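Local coordinates for protein beta-mannosidase (Trichoderma harzianum, PDB 4CVU) that probably hydrolyses terminal beta-mannosidic bonds in mannose-containing sugars, as a fungal beta-mannosidase of glycoside hydrolase family 2, at residues V757-W762 with F793-I798; Y383-N388 with N415-R420; E752-V757 with T800-T805. One frame throughout, in Å; residues are numbered along the deposited sequence.

Contact 1 (V757-W762 with F793-I798)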
loop_
_atom_site.group_PDB
_atom_site.type_symbol
_atom_site.label_atom_id
_atom_site.label_comp_id
_atom_site.label_asym_id
_atom_site.label_seq_id
_atom_site.Cartn_x
_atom_site.Cartn_y
_atom_site.Cartn_z
ATOM N N VAL A 757 27.396 -33.834 -21.818
ATOM C CA VAL A 757 26.692 -33.077 -22.840
ATOM C C VAL A 757 25.396 -33.819 -23.222
ATOM O O VAL A 757 25.419 -35.028 -23.553
ATOM C CB VAL A 757 27.555 -32.850 -24.087
ATOM C CG1 VAL A 757 26.735 -32.244 -25.215
ATOM C CG2 VAL A 757 28.757 -31.958 -23.774
ATOM N N THR A 758 24.284 -33.079 -23.233
ATOM C CA THR A 758 22.960 -33.665 -23.459
ATOM C C THR A 758 22.240 -32.888 -24.538
ATOM O O THR A 758 22.286 -31.671 -24.538
ATOM C CB THR A 758 22.115 -33.644 -22.155
ATOM O OG1 THR A 758 22.756 -34.424 -21.140
ATOM C CG2 THR A 758 20.739 -34.225 -22.395
ATOM N N SER A 759 21.579 -33.594 -25.458
ATOM C CA SER A 759 20.945 -32.966 -26.632
ATOM C C SER A 759 19.543 -33.496 -26.820
ATOM O O SER A 759 19.347 -34.696 -26.715
ATOM C CB SER A 759 21.767 -33.255 -27.905
ATOM O OG SER A 759 21.051 -32.903 -29.065
ATOM N N ASP A 760 18.575 -32.625 -27.116
ATOM C CA ASP A 760 17.225 -33.109 -27.407
ATOM C C ASP A 760 16.875 -33.209 -28.908
ATOM O O ASP A 760 15.713 -33.459 -29.280
ATOM C CB ASP A 760 16.179 -32.289 -26.656
ATOM C CG ASP A 760 15.981 -30.899 -27.227
ATOM O OD1 ASP A 760 16.693 -30.490 -28.196
ATOM O OD2 ASP A 760 15.100 -30.210 -26.674
ATOM N N LEU A 761 17.875 -32.980 -29.749
ATOM C CA LEU A 761 17.684 -33.006 -31.193
ATOM C C LEU A 761 17.430 -34.437 -31.659
ATOM O O LEU A 761 17.794 -35.402 -30.967
ATOM C CB LEU A 761 18.902 -32.417 -31.902
ATOM C CG LEU A 761 19.220 -30.962 -31.570
ATOM C CD1 LEU A 761 20.607 -30.611 -32.100
ATOM C CD2 LEU A 761 18.170 -29.996 -32.102
ATOM N N TRP A 762 16.799 -34.566 -32.821
ATOM C CA TRP A 762 16.402 -35.891 -33.346
ATOM C C TRP A 762 17.451 -36.507 -34.287
ATOM O O TRP A 762 17.159 -37.429 -35.032
ATOM C CB TRP A 762 15.032 -35.833 -34.042
ATOM C CG TRP A 762 13.874 -35.326 -33.161
ATOM C CD1 TRP A 762 13.909 -35.052 -31.810
ATOM C CD2 TRP A 762 12.532 -35.085 -33.578
ATOM N NE1 TRP A 762 12.685 -34.648 -31.389
ATOM C CE2 TRP A 762 11.821 -34.633 -32.453
ATOM C CE3 TRP A 762 11.858 -35.182 -34.808
ATOM C CZ2 TRP A 762 10.463 -34.279 -32.516
ATOM C CZ3 TRP A 762 10.520 -34.831 -34.869
ATOM C CH2 TRP A 762 9.837 -34.386 -33.730
ATOM N N PHE A 793 33.049 -33.389 -28.735
ATOM C CA PHE A 793 32.060 -34.413 -28.361
ATOM C C PHE A 793 31.209 -34.837 -29.552
ATOM O O PHE A 793 31.014 -34.084 -30.498
ATOM C CB PHE A 793 31.147 -33.931 -27.217
ATOM C CG PHE A 793 30.259 -32.776 -27.592
ATOM C CD1 PHE A 793 29.028 -32.995 -28.197
ATOM C CD2 PHE A 793 30.649 -31.472 -27.348
ATOM C CE1 PHE A 793 28.220 -31.934 -28.562
ATOM C CE2 PHE A 793 29.831 -30.412 -27.708
ATOM C CZ PHE A 793 28.622 -30.641 -28.320
ATOM N N ASN A 794 30.718 -36.067 -29.479
ATOM C CA ASN A 794 29.607 -36.516 -30.308
ATOM C C ASN A 794 28.509 -37.011 -29.398
ATOM O O ASN A 794 28.780 -37.740 -28.452
ATOM C CB ASN A 794 30.025 -37.638 -31.239
ATOM C CG ASN A 794 30.899 -37.147 -32.359
ATOM O OD1 ASN A 794 30.407 -36.805 -33.421
ATOM N ND2 ASN A 794 32.193 -37.068 -32.112
ATOM N N VAL A 795 27.276 -36.611 -29.689
ATOM C CA VAL A 795 26.131 -37.012 -28.882
ATOM C C VAL A 795 24.998 -37.490 -29.771
ATOM O O VAL A 795 24.670 -36.845 -30.773
ATOM C CB VAL A 795 25.685 -35.861 -27.948
ATOM C CG1 VAL A 795 25.074 -34.695 -28.736
ATOM C CG2 VAL A 795 24.712 -36.380 -26.902
ATOM N N GLY A 796 24.410 -38.624 -29.403
ATOM C CA GLY A 796 23.305 -39.211 -30.144
ATOM C C GLY A 796 22.022 -38.389 -30.099
ATOM O O GLY A 796 21.868 -37.445 -29.292
ATOM N N ALA A 797 21.100 -38.724 -30.978
ATOM C CA ALA A 797 19.787 -38.125 -30.957
ATOM C C ALA A 797 19.093 -38.377 -29.597
ATOM O O ALA A 797 19.130 -39.493 -29.055
ATOM C CB ALA A 797 18.941 -38.693 -32.088
ATOM N N ILE A 798 18.452 -37.337 -29.070
ATOM C CA ILE A 798 17.793 -37.382 -27.751
ATOM C C ILE A 798 18.604 -38.230 -26.759
ATOM O O ILE A 798 18.144 -39.251 -26.285
ATOM C CB ILE A 798 16.316 -37.869 -27.838
ATOM C CG1 ILE A 798 15.525 -37.034 -28.861
ATOM C CG2 ILE A 798 15.642 -37.719 -26.472
ATOM C CD1 ILE A 798 14.142 -37.540 -29.134
HETATM O O HOH W 1 21.846 -35.004 -30.614
#

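Contact 2 (Y383-N388 with N415-R420)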
loop_
_atom_site.group_PDB
_atom_site.type_symbol
_atom_site.label_atom_id
_atom_site.label_comp_id
_atom_site.label_asym_id
_atom_site.label_seq_id
_atom_site.Cartn_x
_atom_site.Cartn_y
_atom_site.Cartn_z
ATOM N N TYR A 383 11.751 -35.052 -26.151
ATOM C CA TYR A 383 11.963 -34.698 -24.748
ATOM C C TYR A 383 11.049 -33.510 -24.392
ATOM O O TYR A 383 11.226 -32.431 -24.964
ATOM C CB TYR A 383 13.420 -34.299 -24.465
ATOM C CG TYR A 383 13.713 -34.389 -22.982
ATOM C CD1 TYR A 383 13.392 -33.348 -22.129
ATOM C CD2 TYR A 383 14.234 -35.551 -22.434
ATOM C CE1 TYR A 383 13.602 -33.441 -20.762
ATOM C CE2 TYR A 383 14.448 -35.654 -21.070
ATOM C CZ TYR A 383 14.119 -34.599 -20.235
ATOM O OH TYR A 383 14.297 -34.680 -18.869
ATOM N N ALA A 384 10.104 -33.704 -23.478
ATOM C CA ALA A 384 9.199 -32.597 -23.086
ATOM C C ALA A 384 9.909 -31.674 -22.113
ATOM O O ALA A 384 10.651 -32.133 -21.244
ATOM C CB ALA A 384 7.931 -33.141 -22.481
ATOM N N LYS A 385 9.743 -30.367 -22.313
ATOM C CA LYS A 385 10.426 -29.396 -21.501
ATOM C C LYS A 385 9.391 -28.333 -21.162
ATOM O O LYS A 385 8.757 -27.834 -22.063
ATOM C CB LYS A 385 11.574 -28.785 -22.288
ATOM C CG LYS A 385 12.701 -29.762 -22.684
ATOM C CD LYS A 385 13.857 -29.097 -23.433
ATOM C CE LYS A 385 13.358 -28.395 -24.699
ATOM N NZ LYS A 385 14.424 -27.873 -25.592
ATOM N N GLY A 386 9.180 -28.052 -19.890
ATOM C CA GLY A 386 8.286 -26.953 -19.512
ATOM C C GLY A 386 7.978 -26.951 -18.032
ATOM O O GLY A 386 8.904 -27.139 -17.198
ATOM N N ALA A 387 6.700 -26.681 -17.715
ATOM C CA ALA A 387 6.254 -26.407 -16.323
ATOM C C ALA A 387 4.750 -26.609 -16.136
ATOM O O ALA A 387 4.051 -26.920 -17.101
ATOM C CB ALA A 387 6.643 -25.002 -15.889
ATOM N N ASN A 388 4.270 -26.438 -14.898
ATOM C CA ASN A 388 2.847 -26.567 -14.567
ATOM C C ASN A 388 2.179 -25.186 -14.559
ATOM O O ASN A 388 2.624 -24.286 -13.892
ATOM C CB ASN A 388 2.688 -27.201 -13.225
ATOM C CG ASN A 388 3.071 -28.697 -13.248
ATOM O OD1 ASN A 388 2.190 -29.574 -13.305
ATOM N ND2 ASN A 388 4.336 -28.984 -13.206
ATOM N N ASN A 415 12.420 -21.831 -23.625
ATOM C CA ASN A 415 12.544 -23.002 -24.480
ATOM C C ASN A 415 11.558 -24.136 -24.157
ATOM O O ASN A 415 11.913 -25.275 -24.322
ATOM C CB ASN A 415 14.015 -23.545 -24.464
ATOM C CG ASN A 415 15.015 -22.545 -24.998
ATOM O OD1 ASN A 415 14.889 -22.065 -26.094
ATOM N ND2 ASN A 415 15.979 -22.191 -24.199
ATOM N N PHE A 416 10.336 -23.805 -23.728
ATOM C CA PHE A 416 9.315 -24.792 -23.442
ATOM C C PHE A 416 8.788 -25.444 -24.729
ATOM O O PHE A 416 8.839 -24.866 -25.759
ATOM C CB PHE A 416 8.106 -24.163 -22.701
ATOM C CG PHE A 416 8.302 -23.924 -21.239
ATOM C CD1 PHE A 416 9.479 -23.465 -20.736
ATOM C CD2 PHE A 416 7.274 -24.081 -20.395
ATOM C CE1 PHE A 416 9.607 -23.185 -19.406
ATOM C CE2 PHE A 416 7.402 -23.814 -19.081
ATOM C CZ PHE A 416 8.563 -23.355 -18.587
ATOM N N ASN A 417 8.312 -26.671 -24.663
ATOM C CA ASN A 417 7.424 -27.204 -25.678
ATOM C C ASN A 417 6.147 -27.759 -25.090
ATOM O O ASN A 417 5.276 -28.201 -25.840
ATOM C CB ASN A 417 8.126 -28.224 -26.578
ATOM C CG ASN A 417 8.751 -29.339 -25.797
ATOM O OD1 ASN A 417 8.239 -29.709 -24.766
ATOM N ND2 ASN A 417 9.917 -29.797 -26.225
ATOM N N MET A 418 5.984 -27.652 -23.761
ATOM C CA MET A 418 4.810 -28.196 -23.080
ATOM C C MET A 418 4.513 -27.438 -21.789
ATOM O O MET A 418 5.445 -26.989 -21.099
ATOM C CB MET A 418 5.042 -29.698 -22.739
ATOM C CG MET A 418 3.834 -30.401 -22.157
ATOM S SD MET A 418 4.157 -32.172 -21.846
ATOM C CE MET A 418 3.762 -32.885 -23.422
ATOM N N LEU A 419 3.212 -27.257 -21.523
ATOM C CA LEU A 419 2.680 -26.945 -20.218
ATOM C C LEU A 419 1.741 -28.047 -19.769
ATOM O O LEU A 419 0.923 -28.571 -20.561
ATOM C CB LEU A 419 1.921 -25.586 -20.194
ATOM C CG LEU A 419 2.707 -24.345 -20.564
ATOM C CD1 LEU A 419 1.781 -23.151 -20.791
ATOM C CD2 LEU A 419 3.721 -24.002 -19.508
ATOM N N ARG A 420 1.800 -28.382 -18.483
ATOM C CA ARG A 420 0.761 -29.158 -17.873
ATOM C C ARG A 420 -0.269 -28.236 -17.283
ATOM O O ARG A 420 0.053 -27.490 -16.363
ATOM C CB ARG A 420 1.305 -30.050 -16.763
ATOM C CG ARG A 420 0.206 -30.579 -15.870
ATOM C CD ARG A 420 0.703 -31.787 -15.108
ATOM N NE ARG A 420 -0.288 -32.275 -14.152
ATOM C CZ ARG A 420 -0.157 -32.314 -12.828
ATOM N NH1 ARG A 420 0.925 -31.867 -12.206
ATOM N NH2 ARG A 420 -1.138 -32.815 -12.106
HETATM O O HOH W 2 12.872 -26.367 -27.417
#

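Contact 3 (E752-V757 with T800-T805)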
loop_
_atom_site.group_PDB
_atom_site.type_symbol
_atom_site.label_atom_id
_atom_site.label_comp_id
_atom_site.label_asym_id
_atom_site.label_seq_id
_atom_site.Cartn_x
_atom_site.Cartn_y
_atom_site.Cartn_z
ATOM N N GLU A 752 34.096 -35.575 -6.615
ATOM C CA GLU A 752 34.264 -35.900 -8.026
ATOM C C GLU A 752 33.408 -34.982 -8.908
ATOM O O GLU A 752 32.220 -34.783 -8.641
ATOM C CB GLU A 752 33.868 -37.366 -8.248
ATOM C CG GLU A 752 34.497 -38.027 -9.476
ATOM C CD GLU A 752 35.892 -38.587 -9.208
ATOM O OE1 GLU A 752 36.382 -38.425 -8.066
ATOM O OE2 GLU A 752 36.508 -39.192 -10.134
ATOM N N LEU A 753 34.007 -34.442 -9.958
ATOM C CA LEU A 753 33.286 -33.663 -10.966
ATOM C C LEU A 753 33.110 -34.496 -12.253
ATOM O O LEU A 753 34.049 -35.173 -12.693
ATOM C CB LEU A 753 34.019 -32.349 -11.267
ATOM C CG LEU A 753 33.597 -31.484 -12.458
ATOM C CD1 LEU A 753 32.212 -30.890 -12.285
ATOM C CD2 LEU A 753 34.629 -30.379 -12.692
ATOM N N GLU A 754 31.892 -34.460 -12.812
ATOM C CA GLU A 754 31.602 -35.014 -14.140
ATOM C C GLU A 754 30.945 -33.940 -14.967
ATOM O O GLU A 754 30.137 -33.192 -14.445
ATOM C CB GLU A 754 30.663 -36.202 -14.064
ATOM C CG GLU A 754 31.232 -37.359 -13.252
ATOM C CD GLU A 754 30.333 -38.584 -13.240
ATOM O OE1 GLU A 754 29.196 -38.517 -13.732
ATOM O OE2 GLU A 754 30.771 -39.638 -12.723
ATOM N N ILE A 755 31.325 -33.844 -16.242
ATOM C CA ILE A 755 30.622 -32.987 -17.189
ATOM C C ILE A 755 30.057 -33.842 -18.317
ATOM O O ILE A 755 30.769 -34.623 -18.953
ATOM C CB ILE A 755 31.505 -31.870 -17.756
ATOM C CG1 ILE A 755 32.022 -31.020 -16.596
ATOM C CG2 ILE A 755 30.681 -30.994 -18.692
ATOM C CD1 ILE A 755 33.292 -30.312 -16.887
ATOM N N TRP A 756 28.759 -33.694 -18.539
ATOM C CA TRP A 756 28.047 -34.416 -19.581
ATOM C C TRP A 756 27.452 -33.435 -20.549
ATOM O O TRP A 756 27.040 -32.334 -20.143
ATOM C CB TRP A 756 26.902 -35.203 -18.965
ATOM C CG TRP A 756 27.316 -36.290 -18.041
ATOM C CD1 TRP A 756 27.882 -36.156 -16.827
ATOM C CD2 TRP A 756 27.140 -37.684 -18.258
ATOM N NE1 TRP A 756 28.077 -37.396 -16.254
ATOM C CE2 TRP A 756 27.616 -38.350 -17.117
ATOM C CE3 TRP A 756 26.576 -38.437 -19.293
ATOM C CZ2 TRP A 756 27.584 -39.742 -16.990
ATOM C CZ3 TRP A 756 26.552 -39.820 -19.175
ATOM C CH2 TRP A 756 27.059 -40.462 -18.030
ATOM N N VAL A 757 27.396 -33.834 -21.818
ATOM C CA VAL A 757 26.692 -33.077 -22.840
ATOM C C VAL A 757 25.396 -33.819 -23.222
ATOM O O VAL A 757 25.419 -35.028 -23.553
ATOM C CB VAL A 757 27.555 -32.850 -24.087
ATOM C CG1 VAL A 757 26.735 -32.244 -25.215
ATOM C CG2 VAL A 757 28.757 -31.958 -23.774
ATOM N N THR A 800 22.745 -38.407 -24.324
ATOM C CA THR A 800 23.742 -37.727 -23.504
ATOM C C THR A 800 25.100 -38.400 -23.722
ATOM O O THR A 800 25.145 -39.526 -24.202
ATOM C CB THR A 800 23.332 -37.771 -22.026
ATOM O OG1 THR A 800 24.049 -36.776 -21.297
ATOM C CG2 THR A 800 23.580 -39.168 -21.423
ATOM N N THR A 801 26.196 -37.709 -23.386
ATOM C CA THR A 801 27.544 -38.320 -23.418
ATOM C C THR A 801 28.441 -37.715 -22.353
ATOM O O THR A 801 28.435 -36.507 -22.157
ATOM C CB THR A 801 28.186 -38.157 -24.828
ATOM O OG1 THR A 801 29.442 -38.823 -24.886
ATOM C CG2 THR A 801 28.396 -36.712 -25.189
ATOM N N GLN A 802 29.219 -38.547 -21.665
ATOM C CA GLN A 802 30.140 -38.046 -20.649
ATOM C C GLN A 802 31.469 -37.578 -21.271
ATOM O O GLN A 802 32.134 -38.346 -21.956
ATOM C CB GLN A 802 30.395 -39.099 -19.579
ATOM C CG GLN A 802 30.995 -38.494 -18.305
ATOM C CD GLN A 802 31.355 -39.522 -17.262
ATOM O OE1 GLN A 802 30.879 -40.625 -17.287
ATOM N NE2 GLN A 802 32.189 -39.146 -16.340
ATOM N N ILE A 803 31.846 -36.319 -21.025
ATOM C CA ILE A 803 33.027 -35.723 -21.669
ATOM C C ILE A 803 34.196 -35.445 -20.717
ATOM O O ILE A 803 35.316 -35.333 -21.158
ATOM C CB ILE A 803 32.683 -34.427 -22.451
ATOM C CG1 ILE A 803 32.116 -33.329 -21.545
ATOM C CG2 ILE A 803 31.707 -34.725 -23.563
ATOM C CD1 ILE A 803 32.212 -31.944 -22.168
ATOM N N ILE A 804 33.925 -35.320 -19.420
ATOM C CA ILE A 804 34.968 -35.067 -18.428
ATOM C C ILE A 804 34.654 -35.838 -17.149
ATOM O O ILE A 804 33.507 -35.896 -16.709
ATOM C CB ILE A 804 35.063 -33.558 -18.058
ATOM C CG1 ILE A 804 35.656 -32.710 -19.201
ATOM C CG2 ILE A 804 35.874 -33.368 -16.786
ATOM C CD1 ILE A 804 37.127 -32.971 -19.497
ATOM N N THR A 805 35.674 -36.434 -16.561
ATOM C CA THR A 805 35.595 -36.849 -15.182
ATOM C C THR A 805 36.870 -36.418 -14.472
ATOM O O THR A 805 37.954 -36.533 -15.044
ATOM C CB THR A 805 35.374 -38.359 -15.034
ATOM O OG1 THR A 805 35.029 -38.654 -13.676
ATOM C CG2 THR A 805 36.601 -39.164 -15.435
#

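Contact 1 (V757-W762 with F793-I798)
Apolar packing joins V757 to F793 where two strands face each other from different sheets. CG1 of V757 lies over one face of the F793 ring, 3.9 Å from its centroid and displaced toward the rim, a CH-pi contact. With CG held between the backbone N and the carbonyl carbon (chi1 66°), F793 presents that face to the valine. Next along, CG1 of V795 meets CB of S759 at 3.7 Å, and further on CD1 of I798 reaches CD1 of the W762 indole, the two side chains running alongside each other. Replacing F793 by a serine would remove the ring, would probably leave V757 CG1 without the aromatic face it rests on, and would be likely to open a gap between the sheets.

Polar contacts gather where the strands give way to loops. I798 N donates to L761 O at 2.8 Å, almost in line with the carbonyl, while CA of I798 approaches S759 O. The hydroxyl of S759 accepts from L761 N, an ST turn, and shares with G796 O a water 2.7 Å from S759 OG.

The chemistry is therefore divided: the facing sheets of this Ig-like domain meet through apolar side chains, and the turns at their ends are tied by backbone, serine and water.

Contact 2 (Y383-N388 with N415-R420)
N417 grips the backbone of Y383 and K385 with both ends of its side-chain amide. ND2 of N417 donates to Y383 O at 3.2 Å, the acceptor lying close to the amide plane, and OD1 of N417 accepts from K385 N at 3.0 Å. CG of N417 stands between its backbone N and carbonyl carbon (chi1 55°), which turns the amide onto the neighbouring strand, where the two bonds fix its rotation. K385 O takes two donors, N417 N at 2.9 Å and M418 N by a longer, more bent bond. R420 N donates to A387 O at 3.0 Å within a parallel bridge of N388 with R420. Their side chains meet too: NH1 of R420 donates to OD1 of N388 at 2.8 Å in a bent bond (134°), OD1 tilted from the guanidinium plane and the two planes nearly perpendicular. CB of A387 touches CE2 of F416 at 3.5 Å.

In the next shell, E446 and E594 form salt bridges with the R420 guanidinium, and N593 O and Y705 O accept from ND2 of N388. The ammonium of K385 pairs with D760 and binds a water.

Strand 380-389, helix 401-413, closed by a Schellman motif at N415, and strand 418-421 form a beta-alpha-beta unit, consistent with the (beta/alpha)8 barrel carrying the active site in glycoside hydrolase family 2. Strands 702-705 and 442-446 flank the pair, while V411 of the helix packs on F416 and L419.

Contact 3 (E752-V757 with T800-T805)
With CG anti to the carbonyl carbon (chi1 -65°), W756 lays its indole under Q802, whose own chain is extended, CG anti to the backbone N (chi1 -163°). CB of Q802 consequently sits over the centre of the six-membered ring, 3.6 Å from its centroid, a CH-pi contact. The Q802 amide continues over the indole, its plane inclined by only 19°, and OE1 of Q802 comes to 3.4 Å from CZ2 of W756. E754 OE1, in the indole plane, accepts from W756 NE1 at 3.0 Å on the anti side of its carboxylate, the donor tilted out of the carboxylate plane; this restrains the indole's rotation. A bound sodium ion lies about 3 Å from the E754 side chain.

The register shifts by one residue between I755 and W756: I803 and I804 both face I755 in a classic beta bulge, and I755 O receives I803 N at 2.9 Å and I804 N at 3.3 Å. CD1 of I803 reaches CG2 of I755 and CG2 of V757.

Strand 752-759 is the middle of a three-stranded antiparallel sheet, between 740-747 and 799-807. I755 packs on L771 and I803 on V769 of strand 765-774 in the facing sheet, whereas W756 turns toward F745 and, by a cation-pi contact, R692 of helix 664-692.

Contact 2 closes first along the chain, in the mixed sheet near the centre of the chain; contacts 1 and 3 follow in the mannosidase Ig/CBM-like domain. Those two have centres about 13 Å apart and share V757 on strand 752-759. Contact 1 falls within the span between the segments of contact 3, strands 790-795 and 799-807 being consecutive. Contact 3 holds one sheet together edge to edge, and contact 1 packs two sheets face to face, as in a beta sandwich. Contacts 1 and 2, with centres about 18 Å apart, are joined by the D760-K385 salt bridge, which fastens this domain to the mixed sheet. Contacts 2 and 3 do not touch, their centres lying about 25 Å apart.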